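Local coordinates for protein endo-pectate lyase (Erwinia chrysanthemi, PDB 3B4N) that cleaves polygalacturonate by calcium-dependent elimination and probably also attacks highly methylated pectins from within the chain, at residues L35-D40 with E69-K74; R46-R51 with R60-V65. All blocks are in the same frame, centred on the assembly; numbering follows the deposited sequence.

Contact 1 of 2, residues L35-D40 with E69-K74; sequences LGWSTD and ETRTFK. With EDO (1,2-ethanediol), chain G.
The carbonyl oxygen R71 O accepts one backbone hydrogen bond, from W37 N at 3.0 Å, and has a weaker CA-H...O contact from G36 CA. The same oxygen lies over one face of the W37 indole, toward its rim. Beyond it the two backbones run antiparallel, with L35 and F73 as a hydrogen-bonded pair; the bond from L35 N to F73 O, 2.8 Å, is nearly straight at 177°. W37 takes the crowded rotamer, CG lying between its backbone N and carbonyl carbon (chi1 61°), which lays the ring across the 70-73 backbone. R71 CA makes a CH-pi contact with the five-membered ring of W37, 4.1 Å from its centroid, while F73 CB abuts the ring edge in plane, 3.8 Å from W37 CZ3. The R71 side chain passes W37 at about a right angle, and its guanidinium receives T39 CG2 over one face, 3.7 Å from NE. Two waters in the guanidinium plane join R71 NE to T39 N and R71 NH2 to T39 O; NH1 donates to T70 O and to A68 O. Hydrogen bonds from T72 OG1 to N240 and between S38 OG and N163 tie this three-stranded antiparallel sheet to the right-handed parallel beta-helix. Aromatic packing against main chain thus backs a short strand pairing, and R71, held by T70 O, A68 O and two waters, fixes its end to T39.

Contact 2 of 2, residues R46-R51 with R60-V65; sequences RQEVYR and RERIAV. With EDO (1,2-ethanediol), chain I; EDO (1,2-ethanediol), chain H.
R62 sends CG anti to its backbone N (chi1 -157°) and bends at chi3, while E48 turns CG anti to its carbonyl carbon and stays extended beyond it; together these torsions carry R62 NH1 to E48 OE2 at 3.0 Å. R62 meets E48 OE2 from above the carboxylate plane, whereas R46 NH1 reaches E48 OE2 on its anti lone pair, also at 3.0 Å. E48 OE2 thus holds two salt bridges, the one from R62 NH1 bent to 133° at the hydrogen, and Y50 OH donates to E48 OE1 at 2.7 Å. V65 covers both arginines: CG1 sits over the centre of the R46 guanidinium, 3.6 Å from CZ, and CG2 lies over that of R62. Lower on its chain, R62 CG makes a CH-pi contact with one face of the Y50 ring, 4.1 Å from the centroid. The hairpin of strands 44-52 and 61-66 carries a classic beta bulge, which shifts the register by one, so that I63 and A64 both face V49. V49 O takes a firm bond from I63 N at 2.8 Å and a weak one from A64 N. Across the bulge I63 CG1 rests 3.8 Å from V49 CG1, on the side packed against F73 of the other sheet. I63 CG2 covers the R51 guanidinium, whose NH1 forms a salt bridge with D75. At the exposed R62, an ethanediol, probably from the crystallisation liquor, accepts from NE and NH2.

From the N terminus the chain passes through strand 32-39, the first half of contact 1, and then enters strand 44-52. Strand 61-66 turns back along it, so contact 2 closes a short hairpin loop of eight intervening residues. The chain then reaches strand 72-75 and completes contact 1, within whose 28-residue loop contact 2 is nested. Contact 1 joins the last two strands of the three-stranded sheet, and contact 2 an edge pair of the four-stranded one; this three-plus-four antiparallel sandwich is consistent with a fibronectin type III domain. F73 bridges the sheets, its CE1 lying 3.5 Å from A64 CB, and the two contact centres are about 12 Å apart.

Contact 1 of 2, residues L35-D40 with E69-K74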
ATOM      1  N   LEU A  35      11.607   4.621   2.948  1.00  8.71           N
ATOM      2  CA  LEU A  35      11.954   4.782   1.548  1.00  8.06           C
ATOM      3  C   LEU A  35      11.045   3.899   0.716  1.00  7.83           C
ATOM      4  O   LEU A  35      10.741   2.769   1.096  1.00  9.08           O
ATOM      5  CB  LEU A  35      13.394   4.353   1.286  1.00  9.41           C
ATOM      6  CG  LEU A  35      14.490   5.102   2.033  1.00  9.25           C
ATOM      7  CD1 LEU A  35      15.854   4.540   1.619  1.00 11.51           C
ATOM      8  CD2 LEU A  35      14.402   6.587   1.716  1.00 11.59           C
ATOM      9  N   GLY A  36      10.621   4.431  -0.420  1.00  7.51           N
ATOM     10  CA  GLY A  36       9.798   3.676  -1.342  1.00  8.32           C
ATOM     11  C   GLY A  36      10.332   3.967  -2.729  1.00  7.27           C
ATOM     12  O   GLY A  36      10.572   5.128  -3.082  1.00  8.13           O
ATOM     13  N   TRP A  37      10.550   2.930  -3.531  1.00  8.23           N
ATOM     14  CA  TRP A  37      11.045   3.168  -4.875  1.00  8.30           C
ATOM     15  C   TRP A  37      10.366   2.268  -5.878  1.00  8.55           C
ATOM     16  O   TRP A  37       9.720   1.284  -5.518  1.00  9.93           O
ATOM     17  CB  TRP A  37      12.566   2.948  -4.946  1.00  8.73           C
ATOM     18  CG  TRP A  37      13.024   1.549  -4.594  1.00  7.61           C
ATOM     19  CD1 TRP A  37      13.261   0.514  -5.458  1.00  7.76           C
ATOM     20  CD2 TRP A  37      13.268   1.037  -3.280  1.00  8.07           C
ATOM     21  NE1 TRP A  37      13.637  -0.610  -4.759  1.00  8.36           N
ATOM     22  CE2 TRP A  37      13.649  -0.317  -3.420  1.00  8.56           C
ATOM     23  CE3 TRP A  37      13.199   1.594  -1.995  1.00  7.60           C
ATOM     24  CZ2 TRP A  37      13.961  -1.127  -2.319  1.00  7.63           C
ATOM     25  CZ3 TRP A  37      13.507   0.793  -0.901  1.00  8.53           C
ATOM     26  CH2 TRP A  37      13.884  -0.555  -1.071  1.00  9.19           C
ATOM     27  N   SER A  38      10.482   2.645  -7.141  1.00 10.02           N
ATOM     28  CA  SER A  38       9.970   1.826  -8.222  1.00  9.98           C
ATOM     29  C   SER A  38      11.157   1.660  -9.158  1.00 11.06           C
ATOM     30  O   SER A  38      12.019   2.534  -9.252  1.00 11.86           O
ATOM     31  CB  SER A  38       8.813   2.505  -8.963  1.00 11.34           C
ATOM     32  OG  SER A  38       9.236   3.680  -9.626  1.00 14.45           O
ATOM     33  N   THR A  39      11.231   0.517  -9.819  1.00 10.21           N
ATOM     34  CA  THR A  39      12.308   0.283 -10.763  1.00 11.63           C
ATOM     35  C   THR A  39      11.748  -0.535 -11.908  1.00 12.91           C
ATOM     36  O   THR A  39      10.818  -1.317 -11.715  1.00 13.20           O
ATOM     37  CB  THR A  39      13.501  -0.477 -10.115  1.00 11.49           C
ATOM     38  OG1 THR A  39      14.546  -0.619 -11.085  1.00 13.10           O
ATOM     39  CG2 THR A  39      13.082  -1.865  -9.628  1.00 12.05           C
ATOM     40  N   ASP A  40      12.284  -0.323 -13.106  1.00 14.27           N
ATOM     41  CA  ASP A  40      11.844  -1.103 -14.254  1.00 16.13           C
ATOM     42  C   ASP A  40      12.916  -2.121 -14.646  1.00 17.34           C
ATOM     43  O   ASP A  40      12.854  -2.714 -15.725  1.00 16.31           O
ATOM     44  CB  ASP A  40      11.493  -0.206 -15.444  1.00 19.33           C
ATOM     45  CG  ASP A  40      12.569   0.797 -15.759  1.00 21.15           C
ATOM     46  OD1 ASP A  40      13.739   0.546 -15.417  1.00 21.86           O
ATOM     47  OD2 ASP A  40      12.243   1.841 -16.364  1.00 25.63           O
ATOM     48  N   GLU A  69      12.905  -8.419  -4.299  1.00 11.18           N
ATOM     49  CA  GLU A  69      11.460  -8.225  -4.354  1.00 10.93           C
ATOM     50  C   GLU A  69      10.888  -7.014  -3.631  1.00  9.92           C
ATOM     51  O   GLU A  69       9.894  -6.432  -4.071  1.00 11.30           O
ATOM     52  CB  GLU A  69      10.775  -9.499  -3.850  1.00 12.25           C
ATOM     53  CG  GLU A  69      11.134 -10.762  -4.663  1.00 16.62           C
ATOM     54  CD  GLU A  69      12.500 -11.367  -4.314  1.00 18.69           C
ATOM     55  OE1 GLU A  69      13.116 -11.990  -5.200  1.00 20.51           O
ATOM     56  OE2 GLU A  69      12.954 -11.243  -3.160  1.00 20.28           O
ATOM     57  N   THR A  70      11.500  -6.631  -2.522  1.00  9.57           N
ATOM     58  CA  THR A  70      10.982  -5.499  -1.784  1.00  8.96           C
ATOM     59  C   THR A  70      11.105  -4.189  -2.560  1.00  8.61           C
ATOM     60  O   THR A  70      11.960  -4.040  -3.434  1.00  8.77           O
ATOM     61  CB  THR A  70      11.698  -5.360  -0.417  1.00  8.10           C
ATOM     62  OG1 THR A  70      11.006  -4.387   0.369  1.00  9.36           O
ATOM     63  CG2 THR A  70      13.160  -4.911  -0.591  1.00 10.36           C
ATOM     64  N   ARG A  71      10.225  -3.243  -2.248  1.00  8.25           N
ATOM     65  CA  ARG A  71      10.277  -1.932  -2.882  1.00  9.26           C
ATOM     66  C   ARG A  71      10.207  -0.856  -1.808  1.00  8.80           C
ATOM     67  O   ARG A  71       9.981   0.319  -2.100  1.00  8.55           O
ATOM     68  CB  ARG A  71       9.132  -1.772  -3.889  1.00  7.74           C
ATOM     69  CG  ARG A  71       9.283  -2.674  -5.122  1.00  7.93           C
ATOM     70  CD  ARG A  71      10.490  -2.289  -5.973  1.00  8.07           C
ATOM     71  NE  ARG A  71      10.556  -3.081  -7.205  1.00  9.57           N
ATOM     72  CZ  ARG A  71      11.185  -4.251  -7.331  1.00  8.97           C
ATOM     73  NH1 ARG A  71      11.824  -4.803  -6.306  1.00 11.22           N
ATOM     74  NH2 ARG A  71      11.167  -4.880  -8.496  1.00 11.88           N
ATOM     75  N   THR A  72      10.401  -1.271  -0.557  1.00  7.60           N
ATOM     76  CA  THR A  72      10.381  -0.336   0.565  1.00  8.57           C
ATOM     77  C   THR A  72      11.487  -0.677   1.561  1.00  9.55           C
ATOM     78  O   THR A  72      12.020  -1.790   1.578  1.00 10.29           O
ATOM     79  CB  THR A  72       9.034  -0.365   1.334  1.00  8.08           C
ATOM     80  OG1 THR A  72       8.864  -1.654   1.936  1.00 10.45           O
ATOM     81  CG2 THR A  72       7.850  -0.052   0.400  1.00  9.69           C
ATOM     82  N   PHE A  73      11.819   0.294   2.399  1.00  9.85           N
ATOM     83  CA  PHE A  73      12.850   0.128   3.417  1.00  9.82           C
ATOM     84  C   PHE A  73      12.611   1.145   4.520  1.00  9.49           C
ATOM     85  O   PHE A  73      12.088   2.227   4.271  1.00 10.84           O
ATOM     86  CB  PHE A  73      14.239   0.377   2.818  1.00 10.06           C
ATOM     87  CG  PHE A  73      15.356   0.263   3.813  1.00 10.72           C
ATOM     88  CD1 PHE A  73      15.727  -0.981   4.305  1.00 12.28           C
ATOM     89  CD2 PHE A  73      16.028   1.395   4.264  1.00 11.56           C
ATOM     90  CE1 PHE A  73      16.752  -1.109   5.232  1.00 11.14           C
ATOM     91  CE2 PHE A  73      17.063   1.280   5.201  1.00 12.94           C
ATOM     92  CZ  PHE A  73      17.422   0.029   5.682  1.00 11.89           C
ATOM     93  N   LYS A  74      12.968   0.786   5.743  1.00 10.26           N
ATOM     94  CA  LYS A  74      12.831   1.728   6.841  1.00 10.74           C
ATOM     95  C   LYS A  74      14.163   1.884   7.562  1.00 11.83           C
ATOM     96  O   LYS A  74      14.847   0.905   7.853  1.00 12.48           O
ATOM     97  CB  LYS A  74      11.736   1.290   7.817  1.00 15.25           C
ATOM     98  CG  LYS A  74      12.024   0.050   8.611  1.00 18.20           C
ATOM     99  CD  LYS A  74      10.860  -0.222   9.566  1.00 21.17           C
ATOM    100  CE  LYS A  74      11.133  -1.422  10.454  1.00 24.05           C
ATOM    101  NZ  LYS A  74      11.367  -2.663   9.665  1.00 27.05           N
TER
HETATM  102  C1  EDO G 801      11.398   3.463 -12.494  1.00 19.67           C
HETATM  103  O1  EDO G 801      10.174   2.674 -12.013  1.00 19.67           O
HETATM  104  C2  EDO G 801      11.065   4.793 -13.183  1.00 19.43           C
HETATM  105  O2  EDO G 801      10.333   5.688 -12.137  1.00 17.95           O
HETATM  106  O   HOH W   1       8.699  -1.205  -8.603  1.00 12.58           O
HETATM  107  O   HOH W   2       9.706  -3.641 -10.788  1.00 20.11           O

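Contact 2 of 2, residues R46-R51 with R60-V65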
ATOM      1  N   ARG A  46      19.742  -7.922  -6.295  1.00  9.92           N
ATOM      2  CA  ARG A  46      19.717  -7.355  -4.949  1.00 10.84           C
ATOM      3  C   ARG A  46      19.505  -5.863  -5.067  1.00  9.53           C
ATOM      4  O   ARG A  46      19.601  -5.295  -6.157  1.00 10.16           O
ATOM      5  CB  ARG A  46      21.035  -7.609  -4.204  1.00 10.56           C
ATOM      6  CG  ARG A  46      22.240  -6.922  -4.840  1.00 10.77           C
ATOM      7  CD  ARG A  46      23.379  -6.700  -3.852  1.00 11.61           C
ATOM      8  NE  ARG A  46      23.845  -7.951  -3.265  1.00 12.27           N
ATOM      9  CZ  ARG A  46      24.851  -8.034  -2.401  1.00 11.58           C
ATOM     10  NH1 ARG A  46      25.499  -6.940  -2.025  1.00 13.28           N
ATOM     11  NH2 ARG A  46      25.203  -9.217  -1.916  1.00 11.23           N
ATOM     12  N   GLN A  47      19.220  -5.232  -3.934  1.00 10.64           N
ATOM     13  CA  GLN A  47      19.005  -3.792  -3.909  1.00  9.01           C
ATOM     14  C   GLN A  47      19.749  -3.254  -2.702  1.00 10.23           C
ATOM     15  O   GLN A  47      19.626  -3.788  -1.607  1.00 12.85           O
ATOM     16  CB  GLN A  47      17.509  -3.487  -3.829  1.00  8.70           C
ATOM     17  CG  GLN A  47      16.756  -4.097  -5.003  1.00  8.71           C
ATOM     18  CD  GLN A  47      15.265  -3.934  -4.872  1.00  8.14           C
ATOM     19  OE1 GLN A  47      14.621  -4.609  -4.058  1.00 11.87           O
ATOM     20  NE2 GLN A  47      14.704  -3.032  -5.668  1.00  6.92           N
ATOM     21  N   GLU A  48      20.526  -2.199  -2.907  1.00  9.43           N
ATOM     22  CA  GLU A  48      21.319  -1.648  -1.823  1.00 10.54           C
ATOM     23  C   GLU A  48      20.894  -0.243  -1.475  1.00  9.49           C
ATOM     24  O   GLU A  48      20.656   0.583  -2.354  1.00 10.44           O
ATOM     25  CB  GLU A  48      22.793  -1.656  -2.218  1.00 10.23           C
ATOM     26  CG  GLU A  48      23.291  -3.024  -2.667  1.00 12.33           C
ATOM     27  CD  GLU A  48      24.762  -3.019  -3.006  1.00 15.17           C
ATOM     28  OE1 GLU A  48      25.229  -2.036  -3.621  1.00 18.44           O
ATOM     29  OE2 GLU A  48      25.447  -4.005  -2.669  1.00 17.84           O
ATOM     30  N   VAL A  49      20.793   0.032  -0.183  1.00  9.47           N
ATOM     31  CA  VAL A  49      20.403   1.361   0.263  1.00  9.14           C
ATOM     32  C   VAL A  49      21.653   2.090   0.724  1.00  9.35           C
ATOM     33  O   VAL A  49      22.442   1.551   1.493  1.00  9.74           O
ATOM     34  CB  VAL A  49      19.407   1.303   1.442  1.00 10.08           C
ATOM     35  CG1 VAL A  49      18.930   2.709   1.793  1.00  9.21           C
ATOM     36  CG2 VAL A  49      18.226   0.410   1.083  1.00 11.56           C
ATOM     37  N   TYR A  50      21.826   3.313   0.233  1.00  8.72           N
ATOM     38  CA  TYR A  50      22.966   4.152   0.591  1.00  8.96           C
ATOM     39  C   TYR A  50      22.468   5.403   1.302  1.00  9.97           C
ATOM     40  O   TYR A  50      21.384   5.913   1.017  1.00 10.22           O
ATOM     41  CB  TYR A  50      23.749   4.541  -0.663  1.00  9.07           C
ATOM     42  CG  TYR A  50      24.520   3.388  -1.243  1.00 10.06           C
ATOM     43  CD1 TYR A  50      25.847   3.161  -0.874  1.00  9.90           C
ATOM     44  CD2 TYR A  50      23.908   2.486  -2.112  1.00 10.66           C
ATOM     45  CE1 TYR A  50      26.547   2.063  -1.348  1.00  9.85           C
ATOM     46  CE2 TYR A  50      24.602   1.377  -2.597  1.00 10.56           C
ATOM     47  CZ  TYR A  50      25.919   1.173  -2.207  1.00 10.52           C
ATOM     48  OH  TYR A  50      26.603   0.064  -2.654  1.00 13.33           O
ATOM     49  N   ARG A  51      23.279   5.906   2.225  1.00  8.79           N
ATOM     50  CA  ARG A  51      22.914   7.089   2.990  1.00  9.02           C
ATOM     51  C   ARG A  51      24.144   7.944   3.265  1.00  9.14           C
ATOM     52  O   ARG A  51      25.256   7.430   3.349  1.00 10.43           O
ATOM     53  CB  ARG A  51      22.296   6.666   4.325  1.00 10.78           C
ATOM     54  CG  ARG A  51      21.690   7.806   5.138  1.00 10.40           C
ATOM     55  CD  ARG A  51      21.229   7.310   6.503  1.00 12.41           C
ATOM     56  NE  ARG A  51      22.366   7.084   7.390  1.00 13.09           N
ATOM     57  CZ  ARG A  51      22.319   6.383   8.514  1.00 17.45           C
ATOM     58  NH1 ARG A  51      21.179   5.827   8.908  1.00 17.97           N
ATOM     59  NH2 ARG A  51      23.420   6.222   9.237  1.00 19.32           N
ATOM     60  N   ARG A  60      28.370   8.784  -0.050  1.00 10.53           N
ATOM     61  CA  ARG A  60      27.325   7.930   0.493  1.00 11.57           C
ATOM     62  C   ARG A  60      27.897   6.574   0.860  1.00 10.83           C
ATOM     63  O   ARG A  60      28.863   6.098   0.251  1.00 11.93           O
ATOM     64  CB  ARG A  60      26.185   7.762  -0.516  1.00 10.67           C
ATOM     65  CG  ARG A  60      26.523   6.871  -1.701  1.00 10.78           C
ATOM     66  CD  ARG A  60      25.525   7.071  -2.837  1.00 13.03           C
ATOM     67  NE  ARG A  60      26.008   6.469  -4.076  1.00 14.87           N
ATOM     68  CZ  ARG A  60      25.554   6.791  -5.283  1.00 16.64           C
ATOM     69  NH1 ARG A  60      24.597   7.702  -5.415  1.00 15.75           N
ATOM     70  NH2 ARG A  60      26.082   6.223  -6.362  1.00 17.18           N
ATOM     71  N   GLU A  61      27.300   5.952   1.865  1.00 10.82           N
ATOM     72  CA  GLU A  61      27.749   4.651   2.301  1.00 11.18           C
ATOM     73  C   GLU A  61      26.572   3.706   2.467  1.00 10.79           C
ATOM     74  O   GLU A  61      25.473   4.119   2.824  1.00 10.60           O
ATOM     75  CB  GLU A  61      28.551   4.783   3.584  1.00 13.68           C
ATOM     76  CG  GLU A  61      29.877   5.478   3.310  1.00 18.67           C
ATOM     77  CD  GLU A  61      30.821   5.434   4.480  1.00 20.84           C
ATOM     78  OE1 GLU A  61      30.992   4.337   5.056  1.00 22.76           O
ATOM     79  OE2 GLU A  61      31.398   6.493   4.808  1.00 21.90           O
ATOM     80  N   ARG A  62      26.805   2.430   2.194  1.00 10.47           N
ATOM     81  CA  ARG A  62      25.729   1.459   2.259  1.00 10.44           C
ATOM     82  C   ARG A  62      25.241   1.179   3.673  1.00 11.77           C
ATOM     83  O   ARG A  62      26.045   0.966   4.582  1.00 12.85           O
ATOM     84  CB  ARG A  62      26.163   0.153   1.590  1.00 11.59           C
ATOM     85  CG  ARG A  62      24.994  -0.700   1.124  1.00 11.73           C
ATOM     86  CD  ARG A  62      25.485  -1.955   0.438  1.00 13.57           C
ATOM     87  NE  ARG A  62      26.213  -2.801   1.370  1.00 12.03           N
ATOM     88  CZ  ARG A  62      27.031  -3.779   0.997  1.00 12.64           C
ATOM     89  NH1 ARG A  62      27.226  -4.032  -0.291  1.00 15.27           N
ATOM     90  NH2 ARG A  62      27.661  -4.493   1.915  1.00 14.36           N
ATOM     91  N   ILE A  63      23.924   1.202   3.851  1.00 10.75           N
ATOM     92  CA  ILE A  63      23.333   0.908   5.150  1.00 11.53           C
ATOM     93  C   ILE A  63      22.517  -0.376   5.115  1.00 11.61           C
ATOM     94  O   ILE A  63      22.128  -0.885   6.160  1.00 12.56           O
ATOM     95  CB  ILE A  63      22.450   2.068   5.686  1.00 11.50           C
ATOM     96  CG1 ILE A  63      21.272   2.348   4.749  1.00 13.31           C
ATOM     97  CG2 ILE A  63      23.319   3.305   5.881  1.00 12.62           C
ATOM     98  CD1 ILE A  63      20.249   3.327   5.353  1.00 11.18           C
ATOM     99  N   ALA A  64      22.261  -0.911   3.919  1.00 10.65           N
ATOM    100  CA  ALA A  64      21.510  -2.157   3.822  1.00 10.11           C
ATOM    101  C   ALA A  64      21.636  -2.874   2.489  1.00  9.85           C
ATOM    102  O   ALA A  64      21.841  -2.250   1.452  1.00 10.41           O
ATOM    103  CB  ALA A  64      20.017  -1.902   4.119  1.00 11.16           C
ATOM    104  N   VAL A  65      21.549  -4.200   2.538  1.00  9.54           N
ATOM    105  CA  VAL A  65      21.541  -5.023   1.331  1.00  9.84           C
ATOM    106  C   VAL A  65      20.198  -5.741   1.442  1.00  9.96           C
ATOM    107  O   VAL A  65      19.954  -6.460   2.420  1.00 11.89           O
ATOM    108  CB  VAL A  65      22.670  -6.070   1.308  1.00 10.45           C
ATOM    109  CG1 VAL A  65      22.457  -7.023   0.129  1.00 11.88           C
ATOM    110  CG2 VAL A  65      24.027  -5.375   1.168  1.00 11.78           C
TER
HETATM  111  C1  EDO I 805      26.591  -2.903   5.576  1.00 21.33           C
HETATM  112  O1  EDO I 805      27.618  -2.844   4.446  1.00 22.19           O
HETATM  113  C2  EDO I 805      25.201  -2.390   5.194  1.00 19.41           C
HETATM  114  O2  EDO I 805      24.763  -3.124   3.885  1.00 17.29           O
HETATM  115  C1  EDO H 803      28.571   4.564  -3.583  1.00 36.23           C
HETATM  116  O1  EDO H 803      28.901   3.283  -4.362  1.00 36.97           O
HETATM  117  C2  EDO H 803      29.454   5.779  -3.926  1.00 36.59           C
HETATM  118  O2  EDO H 803      29.162   6.192  -5.411  1.00 39.69           O